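Local coordinates for protein AvrL567-D (Melampsora lini, PDB 2QVT) that is an avirulence protein of flax rust whose recognition by matching flax resistance proteins probably triggers the plant's disease resistance, at residues W59-E62 and Q63-P67. Sequence-based numbering, arbitrary orientation.
Sequences WDNE and QMTMP
With chi1 at 57°, the carboxylate of D60 is held between its own backbone N and carbonyl carbon and faces the returning limb at T65 and M66, while chi1 of -59° in M64 swings CG, and through an extended chi2 SD, over the face of W59 that CB already covers. D60 OD2 accepts the hydroxyl of T65 through its syn lone pair, OG1 to OD2 2.5 Å. D60 OD1 takes M66 N at 3.3 Å from above the carboxylate plane, plus weak bonds from T65 N and N61 N. Backbone pairing adds D60 N to M66 O, 3.0 Å. At the tip, N61 to M64 form a type I beta turn, closed by M64 N to N61 O (2.9 Å); N61 OD1 also accepts Q63 N, 2.8 Å, in its carbonyl plane. M64 CG stands 3.7 Å from the centroid of the W59 five-membered ring, a CH-pi contact, and M64 SD follows over the same face, a Met-aromatic contact. F41 stacks on W59, whose NE1 bonds to Y42 O. Together, one carboxylate drawing on four donors, two weakly, and a thioether over indole tie strands 55-59 and 67-71; the donors would favour ionised D60, although M66 O close to OD1 would work against this.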
loop_
_atom_site.group_PDB
_atom_site.type_symbol
_atom_site.label_atom_id
_atom_site.label_comp_id
_atom_site.label_asym_id
_atom_site.label_seq_id
_atom_site.Cartn_x
_atom_site.Cartn_y
_atom_site.Cartn_z
ATOM N N TRP A 59 -0.878 1.732 9.030
ATOM C CA TRP A 59 -2.040 0.832 9.174
ATOM C C TRP A 59 -3.286 1.616 9.651
ATOM O O TRP A 59 -3.169 2.577 10.391
ATOM C CB TRP A 59 -1.682 -0.289 10.172
ATOM C CG TRP A 59 -0.802 -1.323 9.574
ATOM C CD1 TRP A 59 0.494 -1.635 9.909
ATOM C CD2 TRP A 59 -1.136 -2.148 8.455
ATOM N NE1 TRP A 59 0.951 -2.647 9.087
ATOM C CE2 TRP A 59 -0.045 -2.973 8.196
ATOM C CE3 TRP A 59 -2.281 -2.282 7.661
ATOM C CZ2 TRP A 59 -0.063 -3.906 7.160
ATOM C CZ3 TRP A 59 -2.295 -3.195 6.658
ATOM C CH2 TRP A 59 -1.189 -3.997 6.408
ATOM N N ASP A 60 -4.470 1.197 9.224
ATOM C CA ASP A 60 -5.725 1.787 9.712
ATOM C C ASP A 60 -5.915 1.659 11.210
ATOM O O ASP A 60 -6.291 2.609 11.881
ATOM C CB ASP A 60 -6.951 1.251 8.937
ATOM C CG ASP A 60 -7.088 -0.253 8.978
ATOM O OD1 ASP A 60 -6.096 -1.004 9.258
ATOM O OD2 ASP A 60 -8.236 -0.713 8.687
ATOM N N ASN A 61 -5.633 0.481 11.742
ATOM C CA ASN A 61 -5.811 0.224 13.151
ATOM C C ASN A 61 -4.965 -0.992 13.502
ATOM O O ASN A 61 -4.179 -1.478 12.679
ATOM C CB ASN A 61 -7.314 -0.006 13.437
ATOM C CG ASN A 61 -7.909 -1.129 12.582
ATOM O OD1 ASN A 61 -7.457 -2.274 12.632
ATOM N ND2 ASN A 61 -8.933 -0.813 11.827
ATOM N N GLU A 62 -5.163 -1.507 14.711
ATOM C CA GLU A 62 -4.360 -2.565 15.275
ATOM C C GLU A 62 -4.657 -3.892 14.620
ATOM O O GLU A 62 -3.836 -4.778 14.649
ATOM C CB GLU A 62 -4.617 -2.648 16.766
ATOM C CG GLU A 62 -3.346 -2.454 17.575
ATOM C CD GLU A 62 -3.596 -1.738 18.903
ATOM O OE1 GLU A 62 -2.676 -1.005 19.383
ATOM O OE2 GLU A 62 -4.716 -1.913 19.454
ATOM N N GLN A 63 -5.830 -4.041 14.023
ATOM C CA GLN A 63 -6.095 -5.284 13.302
ATOM C C GLN A 63 -5.433 -5.229 11.906
ATOM O O GLN A 63 -5.376 -6.256 11.233
ATOM C CB GLN A 63 -7.597 -5.648 13.136
ATOM C CG GLN A 63 -8.635 -5.060 14.066
ATOM C CD GLN A 63 -8.200 -4.905 15.500
ATOM O OE1 GLN A 63 -7.870 -5.882 16.182
ATOM N NE2 GLN A 63 -8.192 -3.661 15.974
ATOM N N MET A 64 -4.967 -4.043 11.477
ATOM C CA MET A 64 -4.156 -3.924 10.257
ATOM C C MET A 64 -4.924 -4.489 9.079
ATOM O O MET A 64 -4.408 -5.296 8.336
ATOM C CB MET A 64 -2.799 -4.636 10.405
ATOM C CG MET A 64 -1.950 -4.106 11.565
ATOM S SD MET A 64 -0.402 -5.018 11.827
ATOM C CE MET A 64 -0.950 -6.577 12.548
ATOM N N THR A 65 -6.159 -4.036 8.894
ATOM C CA THR A 65 -6.998 -4.567 7.831
ATOM C C THR A 65 -6.696 -3.915 6.490
ATOM O O THR A 65 -7.037 -4.454 5.455
ATOM C CB THR A 65 -8.493 -4.452 8.166
ATOM O OG1 THR A 65 -8.881 -3.091 8.133
ATOM C CG2 THR A 65 -8.785 -4.984 9.550
ATOM N N MET A 66 -6.035 -2.764 6.504
ATOM C CA MET A 66 -5.678 -2.076 5.279
ATOM C C MET A 66 -4.680 -0.963 5.576
ATOM O O MET A 66 -4.668 -0.392 6.679
ATOM C CB MET A 66 -6.928 -1.464 4.592
ATOM C CG MET A 66 -7.536 -0.279 5.345
ATOM S SD MET A 66 -8.924 0.422 4.428
ATOM C CE MET A 66 -10.155 -0.836 4.697
ATOM N N PRO A 67 -3.864 -0.610 4.566
ATOM C CA PRO A 67 -3.005 0.544 4.768
ATOM C C PRO A 67 -3.762 1.830 4.497
ATOM O O PRO A 67 -4.766 1.846 3.750
ATOM C CB PRO A 67 -1.915 0.347 3.709
ATOM C CG PRO A 67 -2.685 -0.335 2.542
ATOM C CD PRO A 67 -3.719 -1.217 3.222
#